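PDB 4MC3: (2Z,6E)-hedycaryol synthase from Kitasatospora setae, which catalyses the magnesium-dependent 1,11-cyclization of (2E,6E)-farnesyl diphosphate, with water, to the sesquiterpene alcohol (2Z,6E)-hedycaryol and diphosphate. Local coordinates for residues E5-Y10 with E252-V257; P19-A24 with A52-A57; R210-L215 with L265-Q270; N237-I242 with C248-A253. All blocks are in the same frame, centred on the assembly; numbering follows the deposited sequence.

Contact 1 of 4, residues E5-Y10 with E252-V257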
loop_
_atom_site.group_PDB
_atom_site.type_symbol
_atom_site.label_atom_id
_atom_site.label_comp_id
_atom_site.label_asym_id
_atom_site.label_seq_id
_atom_site.Cartn_x
_atom_site.Cartn_y
_atom_site.Cartn_z
ATOM N N GLU A 5 -2.157 3.175 26.444
ATOM C CA GLU A 5 -0.928 3.883 26.093
ATOM C C GLU A 5 -0.364 3.352 24.778
ATOM O O GLU A 5 0.048 2.198 24.686
ATOM C CB GLU A 5 0.117 3.713 27.191
ATOM C CG GLU A 5 -0.296 4.326 28.518
ATOM C CD GLU A 5 0.671 4.003 29.637
ATOM O OE1 GLU A 5 1.893 3.926 29.375
ATOM O OE2 GLU A 5 0.206 3.833 30.783
ATOM N N ILE A 6 -0.366 4.208 23.764
ATOM C CA ILE A 6 0.184 3.885 22.455
ATOM C C ILE A 6 1.649 3.514 22.596
ATOM O O ILE A 6 2.402 4.276 23.167
ATOM C CB ILE A 6 0.096 5.106 21.510
ATOM C CG1 ILE A 6 -1.356 5.386 21.116
ATOM C CG2 ILE A 6 0.953 4.910 20.261
ATOM C CD1 ILE A 6 -1.881 4.494 20.012
ATOM N N PRO A 7 2.067 2.358 22.054
ATOM C CA PRO A 7 3.487 2.012 22.132
ATOM C C PRO A 7 4.405 3.099 21.543
ATOM O O PRO A 7 3.990 3.883 20.685
ATOM C CB PRO A 7 3.588 0.716 21.319
ATOM C CG PRO A 7 2.215 0.135 21.368
ATOM C CD PRO A 7 1.284 1.313 21.361
ATOM N N ASP A 8 5.638 3.146 22.022
ATOM C CA ASP A 8 6.613 4.116 21.530
ATOM C C ASP A 8 7.331 3.440 20.388
ATOM O O ASP A 8 8.456 2.996 20.524
ATOM C CB ASP A 8 7.603 4.548 22.632
ATOM C CG ASP A 8 7.112 5.748 23.417
ATOM O OD1 ASP A 8 7.064 6.854 22.830
ATOM O OD2 ASP A 8 6.781 5.584 24.615
ATOM N N PHE A 9 6.660 3.353 19.249
ATOM C CA PHE A 9 7.181 2.573 18.136
ATOM C C PHE A 9 8.441 3.232 17.680
ATOM O O PHE A 9 8.461 4.452 17.527
ATOM C CB PHE A 9 6.207 2.576 16.955
ATOM C CG PHE A 9 4.919 1.849 17.209
ATOM C CD1 PHE A 9 4.907 0.476 17.400
ATOM C CD2 PHE A 9 3.701 2.531 17.196
ATOM C CE1 PHE A 9 3.703 -0.201 17.585
ATOM C CE2 PHE A 9 2.508 1.852 17.385
ATOM C CZ PHE A 9 2.514 0.482 17.568
ATOM N N TYR A 10 9.478 2.431 17.469
ATOM C CA TYR A 10 10.738 2.934 16.963
ATOM C C TYR A 10 11.137 2.177 15.703
ATOM O O TYR A 10 11.062 0.943 15.636
ATOM C CB TYR A 10 11.852 2.816 18.029
ATOM C CG TYR A 10 13.232 3.144 17.470
ATOM C CD1 TYR A 10 13.649 4.480 17.326
ATOM C CD2 TYR A 10 14.102 2.130 17.031
ATOM C CE1 TYR A 10 14.888 4.786 16.779
ATOM C CE2 TYR A 10 15.352 2.435 16.493
ATOM C CZ TYR A 10 15.729 3.756 16.361
ATOM O OH TYR A 10 16.971 4.078 15.839
ATOM N N GLU A 252 -3.643 -4.916 26.873
ATOM C CA GLU A 252 -3.002 -6.194 26.692
ATOM C C GLU A 252 -3.010 -6.586 25.204
ATOM O O GLU A 252 -2.043 -7.114 24.711
ATOM C CB GLU A 252 -3.670 -7.272 27.526
ATOM C CG GLU A 252 -3.318 -7.150 29.014
ATOM C CD GLU A 252 -4.180 -8.017 29.924
ATOM O OE1 GLU A 252 -5.397 -8.203 29.644
ATOM O OE2 GLU A 252 -3.627 -8.503 30.939
ATOM N N ALA A 253 -4.110 -6.345 24.509
ATOM C CA ALA A 253 -4.161 -6.662 23.072
ATOM C C ALA A 253 -3.212 -5.763 22.268
ATOM O O ALA A 253 -2.556 -6.228 21.323
ATOM C CB ALA A 253 -5.557 -6.557 22.553
ATOM N N VAL A 254 -3.173 -4.478 22.617
ATOM C CA VAL A 254 -2.244 -3.524 22.020
ATOM C C VAL A 254 -0.810 -3.974 22.216
ATOM O O VAL A 254 0.021 -3.897 21.278
ATOM C CB VAL A 254 -2.440 -2.089 22.566
ATOM C CG1 VAL A 254 -1.261 -1.179 22.202
ATOM C CG2 VAL A 254 -3.726 -1.503 22.017
ATOM N N ASP A 255 -0.488 -4.404 23.423
ATOM C CA ASP A 255 0.888 -4.804 23.711
ATOM C C ASP A 255 1.281 -6.022 22.879
ATOM O O ASP A 255 2.403 -6.138 22.423
ATOM C CB ASP A 255 1.061 -5.091 25.211
ATOM C CG ASP A 255 0.873 -3.844 26.099
ATOM O OD1 ASP A 255 0.814 -2.711 25.560
ATOM O OD2 ASP A 255 0.795 -3.998 27.351
ATOM N N GLN A 256 0.340 -6.923 22.665
ATOM C CA GLN A 256 0.567 -8.075 21.817
ATOM C C GLN A 256 0.759 -7.712 20.331
ATOM O O GLN A 256 1.578 -8.337 19.638
ATOM C CB GLN A 256 -0.540 -9.074 22.011
ATOM C CG GLN A 256 -0.464 -9.664 23.425
ATOM C CD GLN A 256 -1.586 -10.624 23.718
ATOM O OE1 GLN A 256 -2.589 -10.267 24.370
ATOM N NE2 GLN A 256 -1.457 -11.830 23.199
ATOM N N VAL A 257 -0.005 -6.731 19.848
ATOM C CA VAL A 257 0.207 -6.221 18.495
ATOM C C VAL A 257 1.606 -5.559 18.393
ATOM O O VAL A 257 2.303 -5.754 17.385
ATOM C CB VAL A 257 -0.927 -5.291 18.031
ATOM C CG1 VAL A 257 -0.562 -4.609 16.715
ATOM C CG2 VAL A 257 -2.233 -6.059 17.915
#

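Contact 2 of 4, residues P19-A24 with A52-A57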
loop_
_atom_site.group_PDB
_atom_site.type_symbol
_atom_site.label_atom_id
_atom_site.label_comp_id
_atom_site.label_asym_id
_atom_site.label_seq_id
_atom_site.Cartn_x
_atom_site.Cartn_y
_atom_site.Cartn_z
ATOM N N PRO A 19 10.977 15.948 -2.087
ATOM C CA PRO A 19 11.104 17.406 -2.243
ATOM C C PRO A 19 10.113 18.021 -3.259
ATOM O O PRO A 19 9.920 19.260 -3.285
ATOM C CB PRO A 19 12.535 17.553 -2.755
ATOM C CG PRO A 19 12.955 16.257 -3.289
ATOM C CD PRO A 19 12.174 15.211 -2.580
ATOM N N HIS A 20 9.455 17.176 -4.073
ATOM C CA HIS A 20 8.564 17.668 -5.137
ATOM C C HIS A 20 7.065 17.739 -4.764
ATOM O O HIS A 20 6.203 17.891 -5.651
ATOM C CB HIS A 20 8.729 16.810 -6.379
ATOM C CG HIS A 20 10.110 16.751 -6.912
ATOM N ND1 HIS A 20 10.747 17.859 -7.443
ATOM C CD2 HIS A 20 10.984 15.724 -7.015
ATOM C CE1 HIS A 20 11.960 17.507 -7.845
ATOM N NE2 HIS A 20 12.119 16.215 -7.624
ATOM N N LEU A 21 6.745 17.609 -3.487
ATOM C CA LEU A 21 5.371 17.552 -3.001
ATOM C C LEU A 21 4.477 18.706 -3.518
ATOM O O LEU A 21 3.375 18.489 -3.996
ATOM C CB LEU A 21 5.359 17.582 -1.485
ATOM C CG LEU A 21 4.000 17.699 -0.795
ATOM C CD1 LEU A 21 3.031 16.610 -1.222
ATOM C CD2 LEU A 21 4.144 17.712 0.721
ATOM N N GLU A 22 4.958 19.929 -3.413
ATOM C CA GLU A 22 4.105 21.085 -3.727
ATOM C C GLU A 22 3.684 21.032 -5.216
ATOM O O GLU A 22 2.504 21.105 -5.532
ATOM C CB GLU A 22 4.784 22.418 -3.318
ATOM C CG GLU A 22 4.061 23.153 -2.180
ATOM C CD GLU A 22 4.053 22.420 -0.827
ATOM O OE1 GLU A 22 5.085 22.451 -0.114
ATOM O OE2 GLU A 22 2.998 21.850 -0.444
ATOM N N GLU A 23 4.642 20.837 -6.117
ATOM C CA GLU A 23 4.367 20.751 -7.556
ATOM C C GLU A 23 3.529 19.516 -7.921
ATOM O O GLU A 23 2.564 19.597 -8.704
ATOM C CB GLU A 23 5.682 20.690 -8.321
ATOM C CG GLU A 23 5.601 20.832 -9.831
ATOM C CD GLU A 23 6.939 21.274 -10.446
ATOM O OE1 GLU A 23 7.982 21.260 -9.735
ATOM O OE2 GLU A 23 6.947 21.643 -11.645
ATOM N N ALA A 24 3.873 18.364 -7.348
ATOM C CA ALA A 24 3.074 17.153 -7.644
ATOM C C ALA A 24 1.639 17.309 -7.132
ATOM O O ALA A 24 0.718 16.837 -7.771
ATOM C CB ALA A 24 3.696 15.949 -7.016
ATOM N N ALA A 52 -3.681 13.148 0.746
ATOM C CA ALA A 52 -3.212 12.215 -0.299
ATOM C C ALA A 52 -1.838 12.580 -0.846
ATOM O O ALA A 52 -1.038 11.713 -1.217
ATOM C CB ALA A 52 -4.221 12.156 -1.447
ATOM N N ASP A 53 -1.598 13.873 -0.949
ATOM C CA ASP A 53 -0.386 14.363 -1.513
ATOM C C ASP A 53 0.753 14.057 -0.521
ATOM O O ASP A 53 1.780 13.531 -0.909
ATOM C CB ASP A 53 -0.477 15.838 -1.899
ATOM C CG ASP A 53 -1.229 16.699 -0.874
ATOM O OD1 ASP A 53 -1.574 16.244 0.224
ATOM O OD2 ASP A 53 -1.464 17.866 -1.215
ATOM N N LEU A 54 0.562 14.392 0.760
ATOM C CA LEU A 54 1.579 14.144 1.761
ATOM C C LEU A 54 1.859 12.653 1.880
ATOM O O LEU A 54 3.011 12.224 1.999
ATOM C CB LEU A 54 1.178 14.768 3.124
ATOM C CG LEU A 54 2.215 14.664 4.241
ATOM C CD1 LEU A 54 3.471 15.426 3.848
ATOM C CD2 LEU A 54 1.630 15.219 5.543
ATOM N N SER A 55 0.787 11.851 1.823
ATOM C CA SER A 55 0.920 10.429 1.883
ATOM C C SER A 55 1.867 9.928 0.790
ATOM O O SER A 55 2.821 9.158 1.084
ATOM C CB SER A 55 -0.452 9.776 1.702
ATOM O OG SER A 55 -0.315 8.410 1.497
ATOM N N GLY A 56 1.655 10.374 -0.437
ATOM C CA GLY A 56 2.518 9.983 -1.553
ATOM C C GLY A 56 3.945 10.419 -1.389
ATOM O O GLY A 56 4.894 9.719 -1.815
ATOM N N ALA A 57 4.135 11.625 -0.813
ATOM C CA ALA A 57 5.488 12.146 -0.636
ATOM C C ALA A 57 6.264 11.256 0.347
ATOM O O ALA A 57 7.489 11.139 0.244
ATOM C CB ALA A 57 5.464 13.574 -0.145
#

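Contact 3 of 4, residues R210-L215 with L265-Q270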
loop_
_atom_site.group_PDB
_atom_site.type_symbol
_atom_site.label_atom_id
_atom_site.label_comp_id
_atom_site.label_asym_id
_atom_site.label_seq_id
_atom_site.Cartn_x
_atom_site.Cartn_y
_atom_site.Cartn_z
ATOM N N ARG A 210 8.422 -7.514 1.312
ATOM C CA ARG A 210 7.167 -6.854 0.921
ATOM C C ARG A 210 6.081 -7.180 1.979
ATOM O O ARG A 210 5.383 -6.291 2.447
ATOM C CB ARG A 210 6.728 -7.340 -0.468
ATOM C CG ARG A 210 5.405 -6.820 -1.011
ATOM C CD ARG A 210 5.012 -7.368 -2.380
ATOM N NE ARG A 210 6.027 -6.985 -3.346
ATOM C CZ ARG A 210 6.914 -7.804 -3.958
ATOM N NH1 ARG A 210 6.886 -9.101 -3.826
ATOM N NH2 ARG A 210 7.830 -7.259 -4.755
ATOM N N ARG A 211 5.933 -8.438 2.347
ATOM C CA ARG A 211 4.929 -8.826 3.329
ATOM C C ARG A 211 5.191 -8.218 4.680
ATOM O O ARG A 211 4.280 -7.621 5.305
ATOM C CB ARG A 211 4.816 -10.360 3.435
ATOM C CG ARG A 211 3.901 -10.771 4.601
ATOM C CD ARG A 211 3.749 -12.284 4.671
ATOM N NE ARG A 211 3.095 -12.633 5.924
ATOM C CZ ARG A 211 1.839 -13.037 6.089
ATOM N NH1 ARG A 211 1.012 -13.193 5.081
ATOM N NH2 ARG A 211 1.443 -13.324 7.324
ATOM N N ALA A 212 6.422 -8.313 5.178
ATOM C CA ALA A 212 6.723 -7.788 6.488
ATOM C C ALA A 212 6.619 -6.299 6.558
ATOM O O ALA A 212 6.130 -5.732 7.565
ATOM C CB ALA A 212 8.097 -8.253 6.943
ATOM N N GLY A 213 7.085 -5.599 5.516
ATOM C CA GLY A 213 6.975 -4.170 5.504
ATOM C C GLY A 213 5.520 -3.737 5.482
ATOM O O GLY A 213 5.102 -2.800 6.202
ATOM N N ALA A 214 4.724 -4.411 4.637
ATOM C CA ALA A 214 3.287 -4.081 4.509
ATOM C C ALA A 214 2.600 -4.316 5.864
ATOM O O ALA A 214 1.756 -3.507 6.276
ATOM C CB ALA A 214 2.599 -4.860 3.404
ATOM N N LEU A 215 2.949 -5.394 6.545
ATOM C CA LEU A 215 2.328 -5.731 7.812
ATOM C C LEU A 215 2.798 -4.824 8.939
ATOM O O LEU A 215 1.990 -4.469 9.804
ATOM C CB LEU A 215 2.510 -7.196 8.173
ATOM C CG LEU A 215 1.667 -8.160 7.308
ATOM C CD1 LEU A 215 1.956 -9.595 7.749
ATOM C CD2 LEU A 215 0.141 -7.860 7.269
ATOM N N LEU A 265 9.392 -5.789 11.918
ATOM C CA LEU A 265 10.619 -5.018 11.780
ATOM C C LEU A 265 11.841 -5.903 11.631
ATOM O O LEU A 265 12.666 -5.684 10.726
ATOM C CB LEU A 265 10.827 -4.025 12.915
ATOM C CG LEU A 265 12.172 -3.308 12.860
ATOM C CD1 LEU A 265 12.359 -2.480 11.593
ATOM C CD2 LEU A 265 12.275 -2.470 14.137
ATOM N N HIS A 266 11.982 -6.872 12.526
ATOM C CA HIS A 266 13.135 -7.750 12.464
ATOM C C HIS A 266 13.130 -8.637 11.226
ATOM O O HIS A 266 14.182 -8.899 10.654
ATOM C CB HIS A 266 13.288 -8.506 13.770
ATOM C CG HIS A 266 13.762 -7.614 14.885
ATOM N ND1 HIS A 266 15.081 -7.236 15.014
ATOM C CD2 HIS A 266 13.085 -6.951 15.853
ATOM C CE1 HIS A 266 15.204 -6.420 16.046
ATOM N NE2 HIS A 266 14.007 -6.228 16.571
ATOM N N THR A 267 11.932 -8.986 10.732
ATOM C CA THR A 267 11.790 -9.688 9.473
ATOM C C THR A 267 12.218 -8.804 8.269
ATOM O O THR A 267 12.842 -9.307 7.315
ATOM C CB THR A 267 10.347 -10.210 9.308
ATOM O OG1 THR A 267 10.022 -11.078 10.416
ATOM C CG2 THR A 267 10.184 -10.988 8.062
ATOM N N VAL A 268 11.880 -7.511 8.312
ATOM C CA VAL A 268 12.354 -6.569 7.292
ATOM C C VAL A 268 13.888 -6.512 7.272
ATOM O O VAL A 268 14.494 -6.591 6.200
ATOM C CB VAL A 268 11.750 -5.154 7.448
ATOM C CG1 VAL A 268 12.525 -4.112 6.648
ATOM C CG2 VAL A 268 10.273 -5.226 7.014
ATOM N N LEU A 269 14.482 -6.401 8.463
ATOM C CA LEU A 269 15.953 -6.282 8.608
ATOM C C LEU A 269 16.628 -7.525 8.047
ATOM O O LEU A 269 17.575 -7.449 7.231
ATOM C CB LEU A 269 16.332 -6.022 10.062
ATOM C CG LEU A 269 16.024 -4.621 10.595
ATOM C CD1 LEU A 269 16.112 -4.567 12.119
ATOM C CD2 LEU A 269 16.933 -3.579 9.947
ATOM N N GLN A 270 16.102 -8.677 8.430
ATOM C CA GLN A 270 16.608 -9.962 7.930
ATOM C C GLN A 270 16.449 -10.102 6.427
ATOM O O GLN A 270 17.375 -10.513 5.746
ATOM C CB GLN A 270 15.906 -11.133 8.628
ATOM C CG GLN A 270 16.558 -12.494 8.355
ATOM C CD GLN A 270 15.797 -13.690 8.944
ATOM O OE1 GLN A 270 14.929 -13.546 9.805
ATOM N NE2 GLN A 270 16.130 -14.887 8.467
#

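Contact 4 of 4, residues N237-I242 with C248-A253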
loop_
_atom_site.group_PDB
_atom_site.type_symbol
_atom_site.label_atom_id
_atom_site.label_comp_id
_atom_site.label_asym_id
_atom_site.label_seq_id
_atom_site.Cartn_x
_atom_site.Cartn_y
_atom_site.Cartn_z
ATOM N N ASN A 237 -9.288 -5.484 12.522
ATOM C CA ASN A 237 -8.219 -4.754 13.210
ATOM C C ASN A 237 -7.572 -5.784 14.097
ATOM O O ASN A 237 -8.245 -6.477 14.854
ATOM C CB ASN A 237 -8.805 -3.598 13.996
ATOM C CG ASN A 237 -7.766 -2.738 14.681
ATOM O OD1 ASN A 237 -7.023 -3.192 15.533
ATOM N ND2 ASN A 237 -7.748 -1.443 14.319
ATOM N N ALA A 238 -6.261 -5.865 14.036
ATOM C CA ALA A 238 -5.542 -6.899 14.771
ATOM C C ALA A 238 -5.757 -6.749 16.280
ATOM O O ALA A 238 -5.777 -7.733 17.005
ATOM C CB ALA A 238 -4.057 -6.847 14.446
ATOM N N VAL A 239 -5.846 -5.520 16.764
ATOM C CA VAL A 239 -6.053 -5.292 18.188
ATOM C C VAL A 239 -7.354 -5.939 18.637
ATOM O O VAL A 239 -7.410 -6.723 19.595
ATOM C CB VAL A 239 -6.045 -3.815 18.536
ATOM C CG1 VAL A 239 -6.340 -3.652 20.032
ATOM C CG2 VAL A 239 -4.720 -3.176 18.200
ATOM N N THR A 240 -8.397 -5.607 17.921
ATOM C CA THR A 240 -9.737 -6.135 18.197
ATOM C C THR A 240 -9.786 -7.649 18.086
ATOM O O THR A 240 -10.428 -8.301 18.880
ATOM C CB THR A 240 -10.753 -5.479 17.232
ATOM O OG1 THR A 240 -10.623 -4.067 17.392
ATOM C CG2 THR A 240 -12.166 -5.912 17.519
ATOM N N ILE A 241 -9.159 -8.194 17.048
ATOM C CA ILE A 241 -9.168 -9.620 16.801
ATOM C C ILE A 241 -8.552 -10.375 17.983
ATOM O O ILE A 241 -9.090 -11.405 18.422
ATOM C CB ILE A 241 -8.478 -9.950 15.477
ATOM C CG1 ILE A 241 -9.381 -9.504 14.302
ATOM C CG2 ILE A 241 -8.156 -11.421 15.378
ATOM C CD1 ILE A 241 -8.677 -9.425 12.951
ATOM N N ILE A 242 -7.424 -9.894 18.469
ATOM C CA ILE A 242 -6.742 -10.510 19.632
ATOM C C ILE A 242 -7.599 -10.348 20.895
ATOM O O ILE A 242 -7.845 -11.330 21.613
ATOM C CB ILE A 242 -5.320 -9.953 19.827
ATOM C CG1 ILE A 242 -4.437 -10.378 18.622
ATOM C CG2 ILE A 242 -4.715 -10.396 21.167
ATOM C CD1 ILE A 242 -3.102 -9.670 18.561
ATOM N N CYS A 248 -8.942 -10.486 26.646
ATOM C CA CYS A 248 -7.944 -9.742 27.412
ATOM C C CYS A 248 -8.337 -8.270 27.379
ATOM O O CYS A 248 -9.340 -7.915 26.750
ATOM C CB CYS A 248 -6.533 -9.962 26.833
ATOM S SG CYS A 248 -6.266 -9.307 25.159
ATOM N N SER A 249 -7.583 -7.434 28.081
ATOM C CA SER A 249 -7.834 -5.987 28.092
ATOM C C SER A 249 -7.338 -5.348 26.818
ATOM O O SER A 249 -6.551 -5.962 26.082
ATOM C CB SER A 249 -7.148 -5.309 29.274
ATOM O OG SER A 249 -5.759 -5.121 29.060
ATOM N N LEU A 250 -7.794 -4.118 26.563
ATOM C CA LEU A 250 -7.413 -3.388 25.343
ATOM C C LEU A 250 -5.911 -3.120 25.297
ATOM O O LEU A 250 -5.262 -3.293 24.253
ATOM C CB LEU A 250 -8.182 -2.065 25.247
ATOM C CG LEU A 250 -8.008 -1.228 23.979
ATOM C CD1 LEU A 250 -8.151 -2.060 22.711
ATOM C CD2 LEU A 250 -9.008 -0.080 23.954
ATOM N N GLN A 251 -5.360 -2.691 26.432
ATOM C CA GLN A 251 -3.926 -2.520 26.568
ATOM C C GLN A 251 -3.138 -3.807 26.347
ATOM O O GLN A 251 -2.073 -3.784 25.726
ATOM C CB GLN A 251 -3.571 -1.980 27.951
ATOM C CG GLN A 251 -2.105 -1.605 28.071
ATOM C CD GLN A 251 -1.786 -0.348 27.297
ATOM O OE1 GLN A 251 -2.322 0.715 27.595
ATOM N NE2 GLN A 251 -0.933 -0.463 26.274
ATOM N N GLU A 252 -3.643 -4.916 26.873
ATOM C CA GLU A 252 -3.002 -6.194 26.692
ATOM C C GLU A 252 -3.010 -6.586 25.204
ATOM O O GLU A 252 -2.043 -7.114 24.711
ATOM C CB GLU A 252 -3.670 -7.272 27.526
ATOM C CG GLU A 252 -3.318 -7.150 29.014
ATOM C CD GLU A 252 -4.180 -8.017 29.924
ATOM O OE1 GLU A 252 -5.397 -8.203 29.644
ATOM O OE2 GLU A 252 -3.627 -8.503 30.939
ATOM N N ALA A 253 -4.110 -6.345 24.509
ATOM C CA ALA A 253 -4.161 -6.662 23.072
ATOM C C ALA A 253 -3.212 -5.763 22.268
ATOM O O ALA A 253 -2.556 -6.228 21.323
ATOM C CB ALA A 253 -5.557 -6.557 22.553
#

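Contact 1 of 4, residues E5-Y10 with E252-V257
Pro7 meets Val254 where the extended N-terminal peptide runs past the first turns of helix 250-282. The CG-CD side of the pyrrolidine ring does the touching: Pro7 CD lies 3.7 Å from Val254 CG1, and Pro7 CG is almost as near to the same methyl, at 3.8 Å. That methyl stands opposite the backbone N across the first side-chain bond (chi1 166°), beside the carbonyl carbon, which turns it out to the peptide; CG2 is the branch that stays beside the backbone N. The proline ring and the valine fork are set obliquely to each other, and no hydrogen bond joins the two segments. The backbone of Glu5 adds a looser touch, its O being 4.4 Å from Val254 CG1. Pro7 also rests on a ring of its own peptide: one face of Phe9 is turned to it, so that Pro7 CB sits 3.8 Å above the ring plane, displaced toward the rim. An inverse gamma turn centred on Asp8, with a weak bond from Phe9 N to Pro7 O, brings this ring round. The peptide is tied to the helix start by a hydrogen bond from Glu5 N to Gln251 OE1. Further along helix 250-282, Pro7 touches Ala258 and Phe9 touches Val261, while Ile6 and Pro7 reach Val223 of helix 204-225, so the N-terminal peptide packs against both of these helices.

Contact 2 of 4, residues P19-A24 with A52-A57
In the all-helical class I terpene synthase fold, the start of helix 21-35 is docked on helix 52-59, which contributes to the pocket of the bound nerolidol, and Leu21 carries the whole contact. Leu21 CG is anti to the main-chain N (chi1 173°), which sends the two methyls across to the neighbouring helix, where they divide the work. Leu21 CD1 presses on the backbone of Asp53, 3.3 Å from Asp53 O, and also meets Asp53 CB at 3.7 Å and Ala57 CB at 4.0 Å. It thus spans one turn of helix 52-59, from Asp53 to Ala57. Leu21 CD2 goes instead to Leu54 CD1, at 3.9 Å, where the two leucines meet at a slant. The backbones come close as well, with the CA atoms of Leu21 and Ala57 5.9 Å apart, a separation that suits the small alanine. The polar end of Asp53 points elsewhere. Its OD2 is hydrogen-bonded to Ser25 OG, one turn on from Leu21, and so adds a polar tie between the two helices beside the apolar one. Asp53 OD1 accepts from Leu54 N at 2.9 Å, a bent bond (136°) that reaches the oxygen on its anti side and 32° out of the carboxylate plane. A backbone hydrogen bond between Ala57 and Asn18 anchors the lead-in to His20, the N-cap of helix 21-35. On the far side of helix 52-59, Ser55 turns away from Leu21 and touches the nerolidol: the arrangement is that of an outer helix backing a pocket-lining helix in the terpene synthase alpha domain.

Contact 3 of 4, residues R210-L215 with L265-Q270
Val268 and Thr267 each turn one methyl toward Ala212 and Gly213, through different torsions. In Val268, chi1 of 164° places CG1 trans to the main-chain N and leaves CG2 beside that N, across from the carbonyl carbon; it is CG2 that enters the contact. In Thr267, chi1 of -58° does the reverse for its methyl, swinging CG2 to the side remote from the N and keeping OG1 next to it. The hydroxyl thereby comes within hydrogen-bonding distance of Ala263 O in the preceding turn of its own helix, which satisfies OG1 and leaves the carbon branch for the neighbour. Ala212 CB fits between the two methyls, 3.6 Å from Thr267 CG2 and 3.7 Å from Val268 CG2. The valine methyl, Val268 CG2, reaches past it to the main chain, lying 3.5 Å from Gly213 N. With alanine and glycine at the point of closest approach, the backbones come near: the CA atoms of Ala212 and Val268 are 5.8 Å apart, and the short helix axes approach to 8.3 Å. The two segments run roughly antiparallel, at 148°, as neighbours in the helical bundle of the terpene synthase alpha domain, and helix 204-225 carries at its C-terminal end Asn221 and Ser225 of the NXXXSXXXE motif, which probably bind a magnesium ion. Val268 extends the apolar seam to Leu209, Thr267 touches Lys208, and Gln264, one turn before Val268, also touches Ala212. Another face of helix 204-225 packs on helix 168-178, where Arg211 makes a salt bridge with Asp173 and Ala214 and Leu215 pack on Met176.

Contact 4 of 4, residues N237-I242 with C248-A253
Apolar contacts join the segments, with Val239 and Ile242, one turn apart on helix 238-246, facing the start of helix 250-282. With chi1 at 177°, Val239 CG1 extends away from its N and comes 3.6 Å from Leu250 CD1, the two side chains crossing at about a right angle. The same methyl, Val239 CG1, is 3.9 Å from Ala253 CB, which also sits 3.5 Å from Val239 O. Ile242 offers its CG2 branch to Ala253 CB at 4.2 Å and, more loosely, to Cys248 SG. The small alanine thus lies against both residues, and the CA atoms of Val239 and Ala253 come within 5.4 Å.

No hydrogen bond crosses between the segments; those present fix the two helix starts. Asn237 N-caps the first: its OD1 accepts from Val239 N at 2.9 Å in the carbonyl plane, and ND2 is bonded to Asp222 O. Ser249 and Glu252 form a capping box on the second. There Glu252 N gives to Ser249 OG, while Ser249 N gives to the anti lone pair of Glu252 OE1 at 2.8 Å, nearly straight (171°). Helix 238-246 and the start of helix 250-282, joined by a short turn, form a helical hairpin that follows the NXXXSXXXE motif in the chain.

Helix 250-282 ties three of the contacts together. Contacts 1 and 4 share Glu252 and Ala253, their centres 10 Å apart: residues 5-10 and helix 238-246 are both packed against its beginning. Contact 3 lies further along it, its centre 18 Å from that of contact 1, which it touches where Tyr10 O meets Leu265 CD2 at 3.9 Å. Contact 2 stands apart, about 13 Å from contact 3 between nearest atoms, but includes Ser55 of the nerolidol pocket. Val239 of contact 4 is about 8 Å, side chain to side chain, from Ser225, a probable magnesium ligand; Gly213 of contact 3 lies about 11 Å from the bound nerolidol, between nearest atoms.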